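Local coordinates for glutamine synthetase (Streptomyces coelicolor, PDB 4BAX), which belongs to the glutamine synthetase family, joining a beta-grasp domain to a larger catalytic domain in an assembly of ten chains, at residues 99-104 / 189-194; 109-114 / 329-334; 247-252 / 339-344. All coordinates share one frame; numbering follows the deposited sequence.

Contact 1 (99-104 / 189-194); sequences ELSERF and APLEVS
Ser-101 meets Leu-191 and the ring of Pro-190 where two helices come alongside each other. The CB of Ser-101 points at the partner helix and lies 4.1 Å from Leu-191 CD1. One bond further, OG sits beside the serine's own carbonyl carbon (chi1 -172°) and reaches CD1 of Leu-191 at 3.9 Å. The same oxygen is 4.4 Å from Pro-190 CG, a looser approach. No hydrogen bond crosses here, and the two segments bury just 96 Å² between them, so the evidence is for a light van der Waals contact, a serine against a leucine methyl and a proline ring. The nearest backbones support this: CA of Ser-101 and CA of Pro-190 are 7.0 Å apart. In the fold, the C-terminal part of helix 94-103 thus lies against the first turn of helix 190-210, for which Ala-189 is the N-cap residue. Both helices belong to the catalytic domain of the glutamine synthetase family, and Leu-97, one turn before Ser-101, touches Pro-190, Leu-191 and Ser-194. Within the first turn, Ser-194 OG gives a hydrogen bond of 3.0 Å to Pro-190 O. That carbonyl also accepts from Ser-194 N, the two donors arriving from opposite faces of its plane.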
ATOM      1  N   GLU A  99      33.818  47.410  -3.812  1.00 38.83           N
ATOM      2  CA  GLU A  99      34.444  48.562  -4.483  1.00 40.36           C
ATOM      3  C   GLU A  99      33.428  49.631  -4.845  1.00 41.34           C
ATOM      4  O   GLU A  99      33.653  50.810  -4.569  1.00 41.98           O
ATOM      5  CB  GLU A  99      35.202  48.107  -5.758  1.00 43.42           C
ATOM      6  CG  GLU A  99      36.540  47.301  -5.617  1.00 98.39           C
ATOM      7  CD  GLU A  99      36.998  46.952  -4.190  1.00 98.61           C
ATOM      8  OE1 GLU A  99      36.830  47.754  -3.250  1.00 98.79           O
ATOM      9  OE2 GLU A  99      37.564  45.852  -4.000  1.00 98.63           O
ATOM     10  N   LEU A 100      32.319  49.235  -5.449  1.00 41.65           N
ATOM     11  CA  LEU A 100      31.301  50.204  -5.828  1.00 42.43           C
ATOM     12  C   LEU A 100      30.569  50.828  -4.639  1.00 42.73           C
ATOM     13  O   LEU A 100      30.194  52.006  -4.668  1.00 42.04           O
ATOM     14  CB  LEU A 100      30.315  49.549  -6.779  1.00 42.88           C
ATOM     15  CG  LEU A 100      30.840  49.831  -8.188  1.00 43.73           C
ATOM     16  CD1 LEU A 100      31.694  48.658  -8.698  1.00 44.00           C
ATOM     17  CD2 LEU A 100      29.699  50.146  -9.086  1.00 43.59           C
ATOM     18  N   SER A 101      30.421  50.037  -3.584  1.00 43.72           N
ATOM     19  CA  SER A 101      29.777  50.474  -2.367  1.00 44.69           C
ATOM     20  C   SER A 101      30.580  51.616  -1.743  1.00 46.35           C
ATOM     21  O   SER A 101      30.023  52.652  -1.375  1.00 46.83           O
ATOM     22  CB  SER A 101      29.685  49.296  -1.396  1.00 44.12           C
ATOM     23  OG  SER A 101      28.906  49.584  -0.259  1.00 43.79           O
ATOM     24  N   GLU A 102      31.896  51.437  -1.671  1.00 47.14           N
ATOM     25  CA  GLU A 102      32.790  52.456  -1.121  1.00 48.02           C
ATOM     26  C   GLU A 102      32.860  53.697  -2.001  1.00 47.12           C
ATOM     27  O   GLU A 102      32.947  54.829  -1.518  1.00 47.20           O
ATOM     28  CB  GLU A 102      34.192  51.874  -0.925  1.00 49.79           C
ATOM     29  CG  GLU A 102      35.179  52.808  -0.236  1.00 51.73           C
ATOM     30  CD  GLU A 102      36.553  52.170  -0.083  1.00 53.22           C
ATOM     31  OE1 GLU A 102      36.618  50.978   0.305  1.00 53.65           O
ATOM     32  OE2 GLU A 102      37.566  52.851  -0.374  1.00 53.71           O
ATOM     33  N   ARG A 103      32.872  53.451  -3.305  1.00 46.03           N
ATOM     34  CA  ARG A 103      32.975  54.508  -4.281  1.00 45.60           C
ATOM     35  C   ARG A 103      31.779  55.454  -4.209  1.00 44.80           C
ATOM     36  O   ARG A 103      31.910  56.661  -4.459  1.00 45.02           O
ATOM     37  CB  ARG A 103      33.114  53.910  -5.678  1.00 45.61           C
ATOM     38  CG  ARG A 103      32.711  54.865  -6.767  1.00 45.89           C
ATOM     39  CD  ARG A 103      33.902  55.707  -7.177  1.00 46.48           C
ATOM     40  NE  ARG A 103      33.574  56.629  -8.262  1.00 46.77           N
ATOM     41  CZ  ARG A 103      32.858  57.739  -8.111  1.00 46.96           C
ATOM     42  NH1 ARG A 103      32.364  58.078  -6.924  1.00 46.83           N
ATOM     43  NH2 ARG A 103      32.621  58.509  -9.162  1.00 47.19           N
ATOM     44  N   PHE A 104      30.622  54.902  -3.859  1.00 43.88           N
ATOM     45  CA  PHE A 104      29.380  55.672  -3.855  1.00 43.63           C
ATOM     46  C   PHE A 104      28.732  55.812  -2.483  1.00 43.38           C
ATOM     47  O   PHE A 104      27.531  56.060  -2.387  1.00 43.44           O
ATOM     48  CB  PHE A 104      28.386  55.078  -4.858  1.00 43.28           C
ATOM     49  CG  PHE A 104      28.775  55.316  -6.288  1.00 43.27           C
ATOM     50  CD1 PHE A 104      28.816  56.600  -6.797  1.00 43.46           C
ATOM     51  CD2 PHE A 104      29.185  54.269  -7.096  1.00 43.01           C
ATOM     52  CE1 PHE A 104      29.196  56.825  -8.103  1.00 43.52           C
ATOM     53  CE2 PHE A 104      29.568  54.493  -8.401  1.00 42.98           C
ATOM     54  CZ  PHE A 104      29.576  55.767  -8.904  1.00 43.21           C
ATOM     55  N   ALA A 189      21.798  48.557   3.600  1.00 36.73           N
ATOM     56  CA  ALA A 189      22.925  48.929   2.747  1.00 37.06           C
ATOM     57  C   ALA A 189      23.304  47.722   1.861  1.00 36.75           C
ATOM     58  O   ALA A 189      23.058  46.574   2.249  1.00 36.88           O
ATOM     59  CB  ALA A 189      24.100  49.351   3.619  1.00 37.42           C
ATOM     60  N   PRO A 190      23.937  47.974   0.697  1.00 35.99           N
ATOM     61  CA  PRO A 190      24.108  46.924  -0.328  1.00 35.35           C
ATOM     62  C   PRO A 190      24.831  45.669   0.171  1.00 35.12           C
ATOM     63  O   PRO A 190      24.354  44.551  -0.047  1.00 34.79           O
ATOM     64  CB  PRO A 190      24.956  47.617  -1.408  1.00 35.27           C
ATOM     65  CG  PRO A 190      24.677  49.077  -1.247  1.00 35.43           C
ATOM     66  CD  PRO A 190      24.376  49.303   0.221  1.00 35.75           C
ATOM     67  N   LEU A 191      25.934  45.849   0.887  1.00 35.23           N
ATOM     68  CA  LEU A 191      26.640  44.693   1.426  1.00 35.36           C
ATOM     69  C   LEU A 191      25.840  43.984   2.507  1.00 35.63           C
ATOM     70  O   LEU A 191      25.771  42.752   2.535  1.00 35.10           O
ATOM     71  CB  LEU A 191      28.036  45.078   1.937  1.00 35.25           C
ATOM     72  CG  LEU A 191      29.048  45.409   0.834  1.00 35.07           C
ATOM     73  CD1 LEU A 191      30.211  46.249   1.366  1.00 35.18           C
ATOM     74  CD2 LEU A 191      29.567  44.120   0.192  1.00 34.85           C
ATOM     75  N   GLU A 192      25.207  44.765   3.376  1.00 36.61           N
ATOM     76  CA  GLU A 192      24.432  44.187   4.457  1.00 37.22           C
ATOM     77  C   GLU A 192      23.187  43.433   3.928  1.00 35.49           C
ATOM     78  O   GLU A 192      22.864  42.329   4.388  1.00 34.54           O
ATOM     79  CB  GLU A 192      24.063  45.252   5.502  1.00 39.50           C
ATOM     80  CG  GLU A 192      23.538  44.687   6.828  1.00 42.22           C
ATOM     81  CD  GLU A 192      24.593  43.964   7.684  1.00 44.98           C
ATOM     82  OE1 GLU A 192      25.780  43.900   7.280  1.00 46.31           O
ATOM     83  OE2 GLU A 192      24.217  43.417   8.753  1.00 45.42           O
ATOM     84  N   VAL A 193      22.510  44.012   2.946  1.00 34.87           N
ATOM     85  CA  VAL A 193      21.340  43.358   2.377  1.00 34.64           C
ATOM     86  C   VAL A 193      21.660  42.057   1.650  1.00 34.28           C
ATOM     87  O   VAL A 193      20.913  41.073   1.755  1.00 33.95           O
ATOM     88  CB  VAL A 193      20.520  44.316   1.472  1.00 29.81           C
ATOM     89  CG1 VAL A 193      21.114  44.420   0.059  1.00 29.31           C
ATOM     90  CG2 VAL A 193      19.051  43.899   1.452  1.00 29.79           C
ATOM     91  N   SER A 194      22.802  42.053   0.964  1.00 33.92           N
ATOM     92  CA  SER A 194      23.254  40.921   0.177  1.00 32.61           C
ATOM     93  C   SER A 194      23.689  39.777   1.059  1.00 32.49           C
ATOM     94  O   SER A 194      23.353  38.613   0.798  1.00 32.46           O
ATOM     95  CB  SER A 194      24.410  41.348  -0.735  1.00 31.77           C
ATOM     96  OG  SER A 194      23.995  42.151  -1.827  1.00 31.26           O
TER

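Contact 2 (109-114 / 329-334); sequences PVFGIE and LLVDTC
Leu-330 meets Phe-111 with two parts of its side chain. Its CB lies in the plane of the phenyl ring, 4.0 Å from Phe-111 CE2, while CD1 comes to 3.9 Å from the same ring carbon. Both carbons therefore address the rim of the ring. Beyond the strand, Leu-330 also touches Leu-254.

Val-331 follows and makes the other two apolar contacts. Its CG2 methyl, held beside the valine's own backbone N because CG1 is the branch anti to that N (chi1 163°), sits in the ring plane 3.8 Å from Phe-111 CZ. The same methyl lies 4.0 Å from Pro-109 CB, and so bridges the proline and the phenylalanine. The valine crosses the phenylalanine side chain at about a right angle, and it is the residue whose CA is nearest the strand segment, 7.2 Å from that of Pro-109.

At Thr-333 the helix turns to other partners: its N bonds to Leu-329 O, and its OG1 is hydrogen-bonded to NE2 of His-263. Cys-334 closes the segment, with its N bonded to Leu-330 O and its side chain against Phe-235 and Leu-254. A wider pi-type turn spans 331-334.

All four residues that touch across the contact are buried, and no hydrogen bond links the segments. Phe-111 also packs against Pro-190 and Val-193 of helix 190-210, and its ring meets that of Phe-235 with planes at about 35°. Backbone bonds to Leu-188 and Asn-234, from Phe-111 and Gly-112 respectively, place strand 110-121 between 180-188 and 231-236. This is a helix-on-sheet core: helices 323-341 and 190-210 share one strand side chain of the large mixed sheet in the glutamine synthetase catalytic domain.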
ATOM      1  N   PRO A 109      23.222  54.528  -0.873  1.00 39.10           N
ATOM      2  CA  PRO A 109      22.234  53.635  -1.479  1.00 37.83           C
ATOM      3  C   PRO A 109      21.684  52.637  -0.458  1.00 36.74           C
ATOM      4  O   PRO A 109      22.431  52.142   0.389  1.00 36.88           O
ATOM      5  CB  PRO A 109      23.040  52.924  -2.568  1.00 37.91           C
ATOM      6  CG  PRO A 109      24.457  52.963  -2.073  1.00 38.32           C
ATOM      7  CD  PRO A 109      24.588  54.275  -1.370  1.00 38.81           C
ATOM      8  N   VAL A 110      20.388  52.351  -0.556  1.00 35.27           N
ATOM      9  CA  VAL A 110      19.709  51.425   0.340  1.00 33.95           C
ATOM     10  C   VAL A 110      18.849  50.479  -0.507  1.00 34.07           C
ATOM     11  O   VAL A 110      18.306  50.869  -1.548  1.00 33.93           O
ATOM     12  CB  VAL A 110      18.838  52.196   1.346  1.00 33.25           C
ATOM     13  CG1 VAL A 110      17.993  51.259   2.178  1.00 32.74           C
ATOM     14  CG2 VAL A 110      19.716  53.063   2.244  1.00 33.60           C
ATOM     15  N   PHE A 111      18.753  49.223  -0.088  1.00 34.35           N
ATOM     16  CA  PHE A 111      18.024  48.243  -0.869  1.00 34.28           C
ATOM     17  C   PHE A 111      17.004  47.475  -0.055  1.00 34.23           C
ATOM     18  O   PHE A 111      17.218  47.197   1.130  1.00 34.26           O
ATOM     19  CB  PHE A 111      18.987  47.247  -1.498  1.00 34.52           C
ATOM     20  CG  PHE A 111      19.816  47.829  -2.604  1.00 34.99           C
ATOM     21  CD1 PHE A 111      21.036  48.425  -2.330  1.00 35.45           C
ATOM     22  CD2 PHE A 111      19.364  47.805  -3.916  1.00 35.14           C
ATOM     23  CE1 PHE A 111      21.802  48.977  -3.350  1.00 35.90           C
ATOM     24  CE2 PHE A 111      20.129  48.356  -4.941  1.00 35.55           C
ATOM     25  CZ  PHE A 111      21.350  48.942  -4.656  1.00 35.80           C
ATOM     26  N   GLY A 112      15.902  47.131  -0.718  1.00 34.17           N
ATOM     27  CA  GLY A 112      14.971  46.149  -0.211  1.00 33.96           C
ATOM     28  C   GLY A 112      14.769  45.086  -1.276  1.00 33.79           C
ATOM     29  O   GLY A 112      14.562  45.398  -2.459  1.00 33.76           O
ATOM     30  N   ILE A 113      14.826  43.821  -0.867  1.00 33.42           N
ATOM     31  CA  ILE A 113      14.590  42.719  -1.802  1.00 32.94           C
ATOM     32  C   ILE A 113      13.409  41.820  -1.400  1.00 32.17           C
ATOM     33  O   ILE A 113      13.319  41.332  -0.261  1.00 32.01           O
ATOM     34  CB  ILE A 113      15.897  41.895  -2.067  1.00 21.53           C
ATOM     35  CG1 ILE A 113      17.024  42.860  -2.500  1.00 20.47           C
ATOM     36  CG2 ILE A 113      15.679  40.829  -3.138  1.00 21.85           C
ATOM     37  CD1 ILE A 113      18.377  42.235  -2.597  1.00 19.87           C
ATOM     38  N   GLU A 114      12.488  41.632  -2.346  1.00 31.44           N
ATOM     39  CA  GLU A 114      11.328  40.789  -2.114  1.00 30.74           C
ATOM     40  C   GLU A 114      11.638  39.434  -2.764  1.00 30.31           C
ATOM     41  O   GLU A 114      11.568  39.261  -3.986  1.00 30.27           O
ATOM     42  CB  GLU A 114      10.099  41.433  -2.742  1.00 30.67           C
ATOM     43  CG  GLU A 114       9.914  42.910  -2.307  1.00 45.72           C
ATOM     44  CD  GLU A 114       8.703  43.589  -2.952  1.00 46.03           C
ATOM     45  OE1 GLU A 114       8.166  43.050  -3.954  1.00 46.19           O
ATOM     46  OE2 GLU A 114       8.279  44.659  -2.450  1.00 46.07           O
ATOM     47  N   LEU A 329      25.166  46.369  -9.832  1.00 30.63           N
ATOM     48  CA  LEU A 329      24.733  46.897 -11.113  1.00 30.43           C
ATOM     49  C   LEU A 329      23.846  48.132 -10.964  1.00 30.41           C
ATOM     50  O   LEU A 329      23.994  49.115 -11.707  1.00 29.98           O
ATOM     51  CB  LEU A 329      23.984  45.813 -11.889  1.00 30.52           C
ATOM     52  CG  LEU A 329      24.819  44.668 -12.453  1.00 30.59           C
ATOM     53  CD1 LEU A 329      23.929  43.647 -13.143  1.00 30.87           C
ATOM     54  CD2 LEU A 329      25.851  45.231 -13.414  1.00 30.47           C
ATOM     55  N   LEU A 330      22.913  48.068 -10.016  1.00 30.99           N
ATOM     56  CA  LEU A 330      22.017  49.191  -9.770  1.00 31.66           C
ATOM     57  C   LEU A 330      22.797  50.395  -9.253  1.00 31.96           C
ATOM     58  O   LEU A 330      22.544  51.521  -9.672  1.00 31.95           O
ATOM     59  CB  LEU A 330      20.914  48.800  -8.794  1.00 31.55           C
ATOM     60  CG  LEU A 330      19.800  48.027  -9.496  1.00 31.54           C
ATOM     61  CD1 LEU A 330      18.833  47.392  -8.487  1.00 31.36           C
ATOM     62  CD2 LEU A 330      19.071  48.954 -10.487  1.00 31.57           C
ATOM     63  N   VAL A 331      23.741  50.158  -8.348  1.00 32.50           N
ATOM     64  CA  VAL A 331      24.579  51.242  -7.848  1.00 33.20           C
ATOM     65  C   VAL A 331      25.446  51.826  -8.960  1.00 34.73           C
ATOM     66  O   VAL A 331      25.523  53.045  -9.116  1.00 35.51           O
ATOM     67  CB  VAL A 331      25.473  50.768  -6.710  1.00 32.41           C
ATOM     68  CG1 VAL A 331      26.609  51.731  -6.480  1.00 32.14           C
ATOM     69  CG2 VAL A 331      24.643  50.582  -5.447  1.00 32.43           C
ATOM     70  N   ASP A 332      26.057  50.969  -9.769  1.00 35.13           N
ATOM     71  CA  ASP A 332      26.936  51.471 -10.813  1.00 35.60           C
ATOM     72  C   ASP A 332      26.123  52.338 -11.755  1.00 34.52           C
ATOM     73  O   ASP A 332      26.452  53.497 -11.986  1.00 34.60           O
ATOM     74  CB  ASP A 332      27.577  50.325 -11.604  1.00 36.83           C
ATOM     75  CG  ASP A 332      28.801  50.780 -12.404  1.00 38.08           C
ATOM     76  OD1 ASP A 332      28.828  51.935 -12.862  1.00 38.90           O
ATOM     77  OD2 ASP A 332      29.759  49.993 -12.550  1.00 38.29           O
ATOM     78  N   THR A 333      25.031  51.789 -12.255  1.00 33.63           N
ATOM     79  CA  THR A 333      24.267  52.514 -13.246  1.00 33.60           C
ATOM     80  C   THR A 333      23.607  53.776 -12.697  1.00 33.69           C
ATOM     81  O   THR A 333      23.890  54.886 -13.157  1.00 33.54           O
ATOM     82  CB  THR A 333      23.216  51.581 -13.913  1.00 30.01           C
ATOM     83  OG1 THR A 333      23.878  50.506 -14.602  1.00 29.70           O
ATOM     84  CG2 THR A 333      22.292  52.354 -14.862  1.00 30.05           C
ATOM     85  N   CYS A 334      22.810  53.622 -11.648  1.00 34.17           N
ATOM     86  CA  CYS A 334      22.025  54.734 -11.133  1.00 34.88           C
ATOM     87  C   CYS A 334      22.846  55.837 -10.462  1.00 34.84           C
ATOM     88  O   CYS A 334      22.697  57.017 -10.803  1.00 34.28           O
ATOM     89  CB  CYS A 334      20.945  54.221 -10.173  1.00 35.03           C
ATOM     90  SG  CYS A 334      19.778  53.062 -10.915  1.00 50.06           S
TER

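Contact 3 (247-252 / 339-344); sequences IITAAE and EKAGQV
Thr-249 faces Gln-343 with its hydroxyl and Ala-341 with its methyl. The modelled Thr-249 OG1 to Gln-343 OE1 distance is 2.4 Å. That is too short to be taken literally at 2.55 Å resolution, and the approach is best treated as doubtful in its details; what the model does support is that the amide end of the glutamine lies at the threonine side chain. The methyl contact is of ordinary length, Thr-249 CG2 to Ala-341 CB being 4.0 Å.

The threonine's rotation sorts these two roles. With OG1 beside its own backbone N (chi1 -50°), the hydroxyl hydrogen-bonds to Asp-245 O one turn back in its helix, while CG2 is left to face the alanine. The single hydroxyl proton cannot serve both Asp-245 O and Gln-343 OE1. Gln-343 spans the gap with a chain extended beyond CG (chi2 160°), and its side chain crosses that of Thr-249 obliquely.

What brings Gln-343 round is the end of helix 323-341, a Schellman motif. Gly-342 adopts a positive phi of 81°, and its N bonds to Glu-339 O at 3.0 Å. Gln-343 is then the centre of an inverse gamma turn, marked by a weak bond of 3.2 Å from Val-344 N to Gly-342 O. Leu-338, in the last turns of the same helix, touches both Thr-249 and Gln-343.

Further out, the helix carrying Thr-249 is held on other sides. Ala-250 packs on Met-240 and Ile-312, Ala-251 O bonds to the hydroxyl of Tyr-287, and Glu-252 OE2 bonds to that of Tyr-289.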
ATOM      1  N   ILE A 247      14.650  60.626  -8.615  1.00 40.91           N
ATOM      2  CA  ILE A 247      13.885  59.406  -8.917  1.00 39.88           C
ATOM      3  C   ILE A 247      13.759  59.193 -10.416  1.00 39.40           C
ATOM      4  O   ILE A 247      13.997  58.097 -10.913  1.00 39.77           O
ATOM      5  CB  ILE A 247      12.461  59.473  -8.299  1.00 43.82           C
ATOM      6  CG1 ILE A 247      12.504  59.472  -6.766  1.00 43.67           C
ATOM      7  CG2 ILE A 247      11.589  58.331  -8.811  1.00 43.65           C
ATOM      8  CD1 ILE A 247      12.359  58.108  -6.138  1.00 43.27           C
ATOM      9  N   ILE A 248      13.421  60.253 -11.144  1.00 38.62           N
ATOM     10  CA  ILE A 248      13.320  60.170 -12.597  1.00 37.75           C
ATOM     11  C   ILE A 248      14.662  59.882 -13.241  1.00 37.72           C
ATOM     12  O   ILE A 248      14.739  59.079 -14.166  1.00 37.52           O
ATOM     13  CB  ILE A 248      12.688  61.447 -13.202  1.00 37.45           C
ATOM     14  CG1 ILE A 248      11.305  61.671 -12.589  1.00 37.02           C
ATOM     15  CG2 ILE A 248      12.549  61.335 -14.712  1.00 37.33           C
ATOM     16  CD1 ILE A 248      10.401  60.433 -12.680  1.00 36.63           C
ATOM     17  N   THR A 249      15.725  60.500 -12.729  1.00 38.18           N
ATOM     18  CA  THR A 249      17.061  60.272 -13.275  1.00 38.55           C
ATOM     19  C   THR A 249      17.470  58.810 -13.121  1.00 38.92           C
ATOM     20  O   THR A 249      17.957  58.181 -14.072  1.00 38.89           O
ATOM     21  CB  THR A 249      18.126  61.159 -12.559  1.00 41.10           C
ATOM     22  OG1 THR A 249      17.698  62.530 -12.526  1.00 41.50           O
ATOM     23  CG2 THR A 249      19.480  61.064 -13.252  1.00 41.01           C
ATOM     24  N   ALA A 250      17.218  58.251 -11.936  1.00 38.89           N
ATOM     25  CA  ALA A 250      17.548  56.863 -11.689  1.00 38.15           C
ATOM     26  C   ALA A 250      16.764  55.955 -12.643  1.00 37.55           C
ATOM     27  O   ALA A 250      17.376  55.143 -13.343  1.00 37.45           O
ATOM     28  CB  ALA A 250      17.286  56.495 -10.213  1.00 37.69           C
ATOM     29  N   ALA A 251      15.459  56.197 -12.793  1.00 37.20           N
ATOM     30  CA  ALA A 251      14.621  55.386 -13.686  1.00 37.12           C
ATOM     31  C   ALA A 251      15.042  55.522 -15.140  1.00 39.04           C
ATOM     32  O   ALA A 251      15.060  54.537 -15.874  1.00 39.50           O
ATOM     33  CB  ALA A 251      13.118  55.720 -13.513  1.00 35.60           C
ATOM     34  N   GLU A 252      15.396  56.728 -15.558  1.00 39.98           N
ATOM     35  CA  GLU A 252      15.870  56.919 -16.921  1.00 40.58           C
ATOM     36  C   GLU A 252      17.246  56.271 -17.185  1.00 39.76           C
ATOM     37  O   GLU A 252      17.483  55.711 -18.264  1.00 40.08           O
ATOM     38  CB  GLU A 252      15.870  58.406 -17.318  1.00 41.90           C
ATOM     39  CG  GLU A 252      14.524  59.097 -17.199  1.00 42.64           C
ATOM     40  CD  GLU A 252      13.969  59.504 -18.534  1.00 43.29           C
ATOM     41  OE1 GLU A 252      14.643  60.319 -19.196  1.00 43.66           O
ATOM     42  OE2 GLU A 252      12.871  59.027 -18.919  1.00 43.33           O
ATOM     43  N   GLU A 339      25.328  61.162 -10.138  1.00 43.67           N
ATOM     44  CA  GLU A 339      26.521  61.950  -9.939  1.00 45.50           C
ATOM     45  C   GLU A 339      26.658  62.950 -11.089  1.00 47.02           C
ATOM     46  O   GLU A 339      26.845  64.154 -10.855  1.00 46.84           O
ATOM     47  CB  GLU A 339      27.760  61.050  -9.853  1.00 45.80           C
ATOM     48  CG  GLU A 339      28.963  61.664  -9.150  1.00 46.47           C
ATOM     49  CD  GLU A 339      30.057  60.644  -8.839  1.00 46.93           C
ATOM     50  OE1 GLU A 339      30.719  60.197  -9.800  1.00 47.24           O
ATOM     51  OE2 GLU A 339      30.280  60.309  -7.650  1.00 46.93           O
ATOM     52  N   LYS A 340      26.462  62.475 -12.314  1.00 48.36           N
ATOM     53  CA  LYS A 340      26.543  63.325 -13.485  1.00 49.89           C
ATOM     54  C   LYS A 340      25.488  64.416 -13.434  1.00 51.07           C
ATOM     55  O   LYS A 340      25.774  65.574 -13.735  1.00 52.17           O
ATOM     56  CB  LYS A 340      26.374  62.502 -14.756  1.00 50.59           C
ATOM     57  CG  LYS A 340      27.531  61.546 -14.972  1.00 51.40           C
ATOM     58  CD  LYS A 340      27.345  60.720 -16.240  1.00 52.05           C
ATOM     59  CE  LYS A 340      28.531  59.779 -16.462  1.00 52.20           C
ATOM     60  NZ  LYS A 340      29.777  60.533 -16.810  1.00 52.60           N
ATOM     61  N   ALA A 341      24.292  64.055 -12.987  1.00 50.86           N
ATOM     62  CA  ALA A 341      23.178  65.005 -12.909  1.00 50.58           C
ATOM     63  C   ALA A 341      23.315  65.982 -11.729  1.00 50.53           C
ATOM     64  O   ALA A 341      22.586  66.973 -11.651  1.00 50.11           O
ATOM     65  CB  ALA A 341      21.851  64.250 -12.822  1.00 50.19           C
ATOM     66  N   GLY A 342      24.251  65.715 -10.819  1.00 50.85           N
ATOM     67  CA  GLY A 342      24.426  66.596  -9.676  1.00 51.15           C
ATOM     68  C   GLY A 342      23.408  66.309  -8.590  1.00 51.37           C
ATOM     69  O   GLY A 342      23.285  67.058  -7.617  1.00 52.01           O
ATOM     70  N   GLN A 343      22.661  65.223  -8.758  1.00 50.45           N
ATOM     71  CA  GLN A 343      21.605  64.896  -7.820  1.00 49.37           C
ATOM     72  C   GLN A 343      22.097  63.915  -6.763  1.00 48.23           C
ATOM     73  O   GLN A 343      21.612  62.787  -6.657  1.00 47.67           O
ATOM     74  CB  GLN A 343      20.407  64.349  -8.581  1.00 49.48           C
ATOM     75  CG  GLN A 343      19.731  65.412  -9.428  1.00 50.02           C
ATOM     76  CD  GLN A 343      18.891  64.819 -10.532  1.00 50.65           C
ATOM     77  OE1 GLN A 343      19.051  63.651 -10.893  1.00 51.02           O
ATOM     78  NE2 GLN A 343      17.988  65.620 -11.083  1.00 50.79           N
ATOM     79  N   VAL A 344      23.068  64.376  -5.978  1.00 48.01           N
ATOM     80  CA  VAL A 344      23.726  63.556  -4.966  1.00 47.49           C
ATOM     81  C   VAL A 344      23.555  64.228  -3.611  1.00 48.16           C
ATOM     82  O   VAL A 344      22.581  64.958  -3.409  1.00 48.63           O
ATOM     83  CB  VAL A 344      25.225  63.385  -5.265  1.00 46.38           C
TER

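All three contacts are found in the same half of the chain. Helix 323-341 serves contacts 2 and 3, whose centres are about 13 Å apart, and contact 1 sits beside contact 2, with about 9 Å between centres. The side chain of Leu-100 packs on that of Asp-332, joining contact 1 to contact 2. Contacts 1 and 3, about 18 Å apart, are joined by a salt bridge from Arg-103 NH2 to Glu-339 OE1. Along the chain, the segments of contact 2 interleave with those of the other two, while both segments of contact 1 come before those of contact 3. The late helix 323-341 thereby ties together elements from widely separated parts of the sequence, running from the buried sheet to the surface.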